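AB hydrolase-1 domain-containing protein (Streptococcus mutans, PDB 4L9A) probably hydrolyses carboxylic esters, as a bacterial alpha/beta hydrolase with carboxylesterase character. Local coordinates at residues 38-44 against 66-72; 109-115 against 133-139. One frame throughout, in Å; residues are numbered along the deposited sequence.

How the contacts relate
Both contacts belong to one mixed beta-sheet and are tied to each other, since C43 N bonds to S111 O at 2.9 Å and strands 43-47 and 111-117 run side by side. Contact 1 (38-44 against 66-72) is partly buried and lies where strands 33-38, 71-75 and 43-47 begin or end, so antiparallel and parallel pairing meet there and an arginine grips the carbonyl of I70, the last residue of a turn, with two nitrogens. Contact 2 (109-115 against 133-139) is mostly buried, wholly parallel, and joins the two strands of a beta-alpha-beta unit; its charged group is a lysine tucked over a phenylalanine. The centres of contact 1 and contact 2 lie about 11 Å apart.

Contact 1. Residues 38-44 against 66-72; sequences REGNPCF and LPDSIGI
R38 and I72 pair across the sheet of an alpha/beta hydrolase fold, where strand 71-75 runs between strand 33-38, antiparallel to it, and strand 43-47, parallel to it. R38 N donates to I72 O, and I72 N returns a bond to R38 O. On the other edge, G71 N reaches P42 O and F44 N binds G71 O at 2.8 Å.

The R38 side chain starts with CB against I72 CB at 3.9 Å. Its CG is anti to the backbone N (chi1 -176°), and a bend at chi3 (86°) turns the guanidinium over the 67-70 turn. CZ lies 3.6 Å from I72 CG1, which covers the centre of one face, while D68 CA sits over the opposite one. NH1 is 4.0 Å from I72 CG1; D68 OD2 is near, but no N-H aims at it, so the charges form no salt bridge. NE and NH2 both grip I70 O from the side, close to the guanidinium plane. Arginine suits this place because its flat head can lie between the I72 CG1 methylene and the backbone carbon D68 CA while its edge holds a carbonyl.

Glycine is demanded at G40 by its backbone angles, and G71 CA lies 3.4 Å from G40 O in a CA-H...O contact that leaves no room on that side. P42, after a cis peptide bond, rests its CD on I70 CD1. Beyond R38, at the start of 66-72, L66 CD1 packs over one face of the F44 ring, and I70 CG2 approaches F44 CD2 to 3.5 Å.

Contact 2. Residues 109-115 against 133-139; sequences FQSYLLC and KACLGFI
K133 lies across the F109 ring at about a right angle, with NZ 4.0 Å from the ring centroid and almost exactly on its normal, a cation-pi contact. The same NZ donates to F109 O at 2.6 Å, in the carbonyl plane; F104 O and F107 O also accept from it. Lysine fits because its extended chain carries the charge to these carbonyls while CD packs on F109 CE2.

From here the parallel strands of a beta-alpha-beta crossover run on, bonded tightly at L136 N to Y112 O (2.7 Å, 174°) and at I139 N to L114 O. The Y112 ring takes C135 CA over one face and C135 SG obliquely; C135 CB lies 3.5 Å from Y112 CZ, and the hydroxyl bonds to S131. On the opposite face L113 CD1 meets L136 CB, and C115 CB meets I139 CB. With L136 turned aside, pairing moves from C135 to G137, whose O accepts L114 N; G137 N is left buried without a partner, and its bare CA packs 4.0 Å from L113 CD2, as glycine allows.

Q110 and A134 form the solvent side, joined by the longest cross-strand backbone bond (A134 N to Q110 O, 3.2 Å); beside them the K133 chain turns inward. Gathered carbonyls and an aromatic face would probably stabilise its buried ammonium in the charged form.

Contact 1. Residues 38-44 against 66-72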
loop_
_atom_site.group_PDB
_atom_site.type_symbol
_atom_site.label_atom_id
_atom_site.label_comp_id
_atom_site.label_asym_id
_atom_site.label_seq_id
_atom_site.Cartn_x
_atom_site.Cartn_y
_atom_site.Cartn_z
ATOM N N ARG A 38 -3.364 13.532 -9.419
ATOM C CA ARG A 38 -4.526 14.233 -9.945
ATOM C C ARG A 38 -4.928 15.258 -8.904
ATOM O O ARG A 38 -4.990 14.949 -7.711
ATOM C CB ARG A 38 -5.685 13.252 -10.164
ATOM C CG ARG A 38 -6.909 13.865 -10.799
ATOM C CD ARG A 38 -7.886 12.796 -11.230
ATOM N NE ARG A 38 -8.790 12.389 -10.153
ATOM C CZ ARG A 38 -9.462 11.242 -10.148
ATOM N NH1 ARG A 38 -9.309 10.385 -11.152
ATOM N NH2 ARG A 38 -10.279 10.940 -9.139
ATOM N N GLU A 39 -5.199 16.478 -9.345
ATOM C CA GLU A 39 -5.650 17.524 -8.437
ATOM C C GLU A 39 -6.991 17.181 -7.822
ATOM O O GLU A 39 -7.780 16.438 -8.399
ATOM C CB GLU A 39 -5.766 18.867 -9.169
ATOM C CG GLU A 39 -4.479 19.664 -9.192
ATOM C CD GLU A 39 -3.996 20.018 -7.797
ATOM O OE1 GLU A 39 -4.805 19.929 -6.843
ATOM O OE2 GLU A 39 -2.807 20.374 -7.652
ATOM N N GLY A 40 -7.252 17.749 -6.656
ATOM C CA GLY A 40 -8.518 17.533 -5.981
ATOM C C GLY A 40 -8.346 17.339 -4.491
ATOM O O GLY A 40 -7.325 16.817 -4.041
ATOM N N ASN A 41 -9.355 17.763 -3.734
ATOM C CA ASN A 41 -9.330 17.732 -2.280
ATOM C C ASN A 41 -10.631 17.100 -1.769
ATOM O O ASN A 41 -11.715 17.526 -2.165
ATOM C CB ASN A 41 -9.196 19.166 -1.763
ATOM C CG ASN A 41 -8.698 19.237 -0.335
ATOM O OD1 ASN A 41 -7.680 18.637 0.013
ATOM N ND2 ASN A 41 -9.415 19.985 0.504
ATOM N N PRO A 42 -10.534 16.069 -0.905
ATOM C CA PRO A 42 -9.308 15.470 -0.365
ATOM C C PRO A 42 -8.586 14.613 -1.393
ATOM O O PRO A 42 -9.129 14.286 -2.447
ATOM C CB PRO A 42 -9.828 14.567 0.760
ATOM C CG PRO A 42 -11.192 14.172 0.314
ATOM C CD PRO A 42 -11.739 15.419 -0.352
ATOM N N CYS A 43 -7.352 14.256 -1.077
ATOM C CA CYS A 43 -6.555 13.440 -1.979
ATOM C C CYS A 43 -6.438 12.015 -1.450
ATOM O O CYS A 43 -6.077 11.802 -0.286
ATOM C CB CYS A 43 -5.167 14.063 -2.153
ATOM S SG CYS A 43 -4.083 13.190 -3.302
ATOM N N PHE A 44 -6.756 11.047 -2.301
ATOM C CA PHE A 44 -6.474 9.647 -1.990
ATOM C C PHE A 44 -5.032 9.297 -2.292
ATOM O O PHE A 44 -4.601 9.293 -3.457
ATOM C CB PHE A 44 -7.428 8.710 -2.729
ATOM C CG PHE A 44 -8.645 8.332 -1.921
ATOM C CD1 PHE A 44 -8.806 7.040 -1.439
ATOM C CD2 PHE A 44 -9.612 9.278 -1.624
ATOM C CE1 PHE A 44 -9.931 6.698 -0.684
ATOM C CE2 PHE A 44 -10.731 8.944 -0.876
ATOM C CZ PHE A 44 -10.888 7.652 -0.410
ATOM N N LEU A 66 -13.038 6.106 -8.287
ATOM C CA LEU A 66 -13.214 7.312 -7.483
ATOM C C LEU A 66 -13.738 8.456 -8.360
ATOM O O LEU A 66 -13.415 8.526 -9.544
ATOM C CB LEU A 66 -11.903 7.700 -6.786
ATOM C CG LEU A 66 -11.419 6.780 -5.655
ATOM C CD1 LEU A 66 -9.978 7.083 -5.245
ATOM C CD2 LEU A 66 -12.352 6.875 -4.452
ATOM N N PRO A 67 -14.564 9.347 -7.781
ATOM C CA PRO A 67 -15.108 10.497 -8.515
ATOM C C PRO A 67 -13.977 11.401 -8.981
ATOM O O PRO A 67 -13.006 11.581 -8.244
ATOM C CB PRO A 67 -15.939 11.234 -7.459
ATOM C CG PRO A 67 -16.148 10.258 -6.357
ATOM C CD PRO A 67 -14.946 9.366 -6.362
ATOM N N ASP A 68 -14.098 11.966 -10.177
ATOM C CA ASP A 68 -13.017 12.768 -10.738
ATOM C C ASP A 68 -12.652 13.954 -9.851
ATOM O O ASP A 68 -11.559 14.505 -9.957
ATOM C CB ASP A 68 -13.380 13.238 -12.143
ATOM C CG ASP A 68 -13.562 12.086 -13.105
ATOM O OD1 ASP A 68 -14.711 11.622 -13.265
ATOM O OD2 ASP A 68 -12.551 11.636 -13.686
ATOM N N SER A 69 -13.569 14.335 -8.973
ATOM C CA SER A 69 -13.357 15.480 -8.095
ATOM C C SER A 69 -12.350 15.176 -6.987
ATOM O O SER A 69 -11.766 16.081 -6.394
ATOM C CB SER A 69 -14.690 15.943 -7.499
ATOM O OG SER A 69 -15.446 14.844 -7.023
ATOM N N ILE A 70 -12.148 13.892 -6.719
ATOM C CA ILE A 70 -11.258 13.459 -5.650
ATOM C C ILE A 70 -9.836 13.427 -6.168
ATOM O O ILE A 70 -9.591 12.970 -7.283
ATOM C CB ILE A 70 -11.659 12.055 -5.122
ATOM C CG1 ILE A 70 -13.024 12.116 -4.431
ATOM C CG2 ILE A 70 -10.606 11.511 -4.182
ATOM C CD1 ILE A 70 -13.040 12.987 -3.186
ATOM N N GLY A 71 -8.899 13.918 -5.363
ATOM C CA GLY A 71 -7.498 13.916 -5.742
ATOM C C GLY A 71 -6.903 12.519 -5.680
ATOM O O GLY A 71 -7.420 11.647 -4.987
ATOM N N ILE A 72 -5.820 12.303 -6.418
ATOM C CA ILE A 72 -5.116 11.029 -6.408
ATOM C C ILE A 72 -3.623 11.305 -6.279
ATOM O O ILE A 72 -3.095 12.183 -6.949
ATOM C CB ILE A 72 -5.354 10.229 -7.719
ATOM C CG1 ILE A 72 -6.845 9.995 -7.969
ATOM C CG2 ILE A 72 -4.592 8.916 -7.695
ATOM C CD1 ILE A 72 -7.521 9.065 -6.935
#

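Contact 2. Residues 109-115 against 133-139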
loop_
_atom_site.group_PDB
_atom_site.type_symbol
_atom_site.label_atom_id
_atom_site.label_comp_id
_atom_site.label_asym_id
_atom_site.label_seq_id
_atom_site.Cartn_x
_atom_site.Cartn_y
_atom_site.Cartn_z
ATOM N N PHE A 109 -3.124 19.560 -2.260
ATOM C CA PHE A 109 -4.201 19.052 -1.403
ATOM C C PHE A 109 -3.984 19.411 0.066
ATOM O O PHE A 109 -2.859 19.392 0.556
ATOM C CB PHE A 109 -4.397 17.542 -1.580
ATOM C CG PHE A 109 -3.256 16.702 -1.071
ATOM C CD1 PHE A 109 -2.196 16.366 -1.902
ATOM C CD2 PHE A 109 -3.267 16.203 0.227
ATOM C CE1 PHE A 109 -1.151 15.560 -1.438
ATOM C CE2 PHE A 109 -2.231 15.403 0.700
ATOM C CZ PHE A 109 -1.165 15.079 -0.141
ATOM N N GLN A 110 -5.059 19.764 0.761
ATOM C CA GLN A 110 -4.940 20.122 2.170
ATOM C C GLN A 110 -5.375 18.985 3.109
ATOM O O GLN A 110 -4.948 18.925 4.262
ATOM C CB GLN A 110 -5.689 21.422 2.476
ATOM C CG GLN A 110 -4.920 22.668 2.045
ATOM C CD GLN A 110 -3.471 22.638 2.514
ATOM O OE1 GLN A 110 -3.176 22.179 3.618
ATOM N NE2 GLN A 110 -2.559 23.105 1.665
ATOM N N SER A 111 -6.218 18.090 2.610
ATOM C CA SER A 111 -6.607 16.902 3.378
ATOM C C SER A 111 -6.468 15.640 2.527
ATOM O O SER A 111 -6.433 15.708 1.290
ATOM C CB SER A 111 -8.032 17.043 3.901
ATOM O OG SER A 111 -8.938 17.189 2.823
ATOM N N TYR A 112 -6.375 14.485 3.181
ATOM C CA TYR A 112 -6.168 13.246 2.450
ATOM C C TYR A 112 -6.728 12.024 3.169
ATOM O O TYR A 112 -7.017 12.061 4.369
ATOM C CB TYR A 112 -4.675 13.035 2.210
ATOM C CG TYR A 112 -3.903 12.755 3.477
ATOM C CD1 TYR A 112 -3.566 13.784 4.354
ATOM C CD2 TYR A 112 -3.521 11.466 3.802
ATOM C CE1 TYR A 112 -2.856 13.529 5.522
ATOM C CE2 TYR A 112 -2.813 11.193 4.967
ATOM C CZ TYR A 112 -2.485 12.227 5.824
ATOM O OH TYR A 112 -1.779 11.952 6.977
ATOM N N LEU A 113 -6.886 10.950 2.407
ATOM C CA LEU A 113 -7.082 9.616 2.963
ATOM C C LEU A 113 -5.952 8.754 2.435
ATOM O O LEU A 113 -5.529 8.904 1.288
ATOM C CB LEU A 113 -8.426 9.023 2.541
ATOM C CG LEU A 113 -9.676 9.608 3.198
ATOM C CD1 LEU A 113 -10.096 10.881 2.483
ATOM C CD2 LEU A 113 -10.802 8.583 3.173
ATOM N N LEU A 114 -5.440 7.880 3.288
ATOM C CA LEU A 114 -4.415 6.929 2.893
ATOM C C LEU A 114 -5.074 5.601 2.556
ATOM O O LEU A 114 -5.920 5.118 3.312
ATOM C CB LEU A 114 -3.430 6.720 4.039
ATOM C CG LEU A 114 -2.188 7.604 4.007
ATOM C CD1 LEU A 114 -1.473 7.606 5.357
ATOM C CD2 LEU A 114 -1.271 7.143 2.882
ATOM N N CYS A 115 -4.687 5.015 1.427
ATOM C CA CYS A 115 -5.164 3.696 1.035
ATOM C C CYS A 115 -3.935 2.850 0.769
ATOM O O CYS A 115 -3.136 3.167 -0.110
ATOM C CB CYS A 115 -6.044 3.779 -0.223
ATOM S SG CYS A 115 -6.681 2.161 -0.826
ATOM N N LYS A 133 -0.789 18.056 7.193
ATOM C CA LYS A 133 -2.032 17.954 6.429
ATOM C C LYS A 133 -2.994 17.037 7.161
ATOM O O LYS A 133 -2.564 16.135 7.885
ATOM C CB LYS A 133 -1.772 17.459 5.005
ATOM C CG LYS A 133 -1.092 18.535 4.143
ATOM C CD LYS A 133 -0.873 18.117 2.698
ATOM C CE LYS A 133 -0.126 19.230 1.950
ATOM N NZ LYS A 133 -0.229 19.131 0.470
ATOM N N ALA A 134 -4.290 17.270 6.977
ATOM C CA ALA A 134 -5.303 16.561 7.745
ATOM C C ALA A 134 -5.686 15.232 7.118
ATOM O O ALA A 134 -6.142 15.172 5.977
ATOM C CB ALA A 134 -6.543 17.426 7.933
ATOM N N CYS A 135 -5.524 14.164 7.891
ATOM C CA CYS A 135 -5.946 12.848 7.452
ATOM C C CYS A 135 -7.420 12.631 7.769
ATOM O O CYS A 135 -7.840 12.767 8.919
ATOM C CB CYS A 135 -5.097 11.780 8.131
ATOM S SG CYS A 135 -5.445 10.128 7.551
ATOM N N LEU A 136 -8.208 12.295 6.755
ATOM C CA LEU A 136 -9.639 12.055 6.957
ATOM C C LEU A 136 -10.005 10.576 7.132
ATOM O O LEU A 136 -11.138 10.254 7.495
ATOM C CB LEU A 136 -10.445 12.621 5.792
ATOM C CG LEU A 136 -10.263 14.119 5.558
ATOM C CD1 LEU A 136 -10.979 14.545 4.294
ATOM C CD2 LEU A 136 -10.764 14.901 6.754
ATOM N N GLY A 137 -9.070 9.679 6.860
ATOM C CA GLY A 137 -9.393 8.268 6.901
ATOM C C GLY A 137 -8.254 7.376 6.471
ATOM O O GLY A 137 -7.371 7.776 5.701
ATOM N N PHE A 138 -8.279 6.150 6.976
ATOM C CA PHE A 138 -7.335 5.121 6.565
ATOM C C PHE A 138 -8.108 3.975 5.932
ATOM O O PHE A 138 -9.105 3.524 6.485
ATOM C CB PHE A 138 -6.537 4.614 7.767
ATOM C CG PHE A 138 -5.626 3.457 7.445
ATOM C CD1 PHE A 138 -4.434 3.664 6.763
ATOM C CD2 PHE A 138 -5.964 2.164 7.835
ATOM C CE1 PHE A 138 -3.587 2.604 6.461
ATOM C CE2 PHE A 138 -5.135 1.104 7.537
ATOM C CZ PHE A 138 -3.940 1.318 6.845
ATOM N N ILE A 139 -7.658 3.524 4.765
ATOM C CA ILE A 139 -8.268 2.390 4.085
ATOM C C ILE A 139 -7.194 1.325 3.925
ATOM O O ILE A 139 -6.232 1.502 3.178
ATOM C CB ILE A 139 -8.814 2.776 2.693
ATOM C CG1 ILE A 139 -9.667 4.053 2.768
ATOM C CG2 ILE A 139 -9.590 1.623 2.089
ATOM C CD1 ILE A 139 -10.889 3.935 3.661
#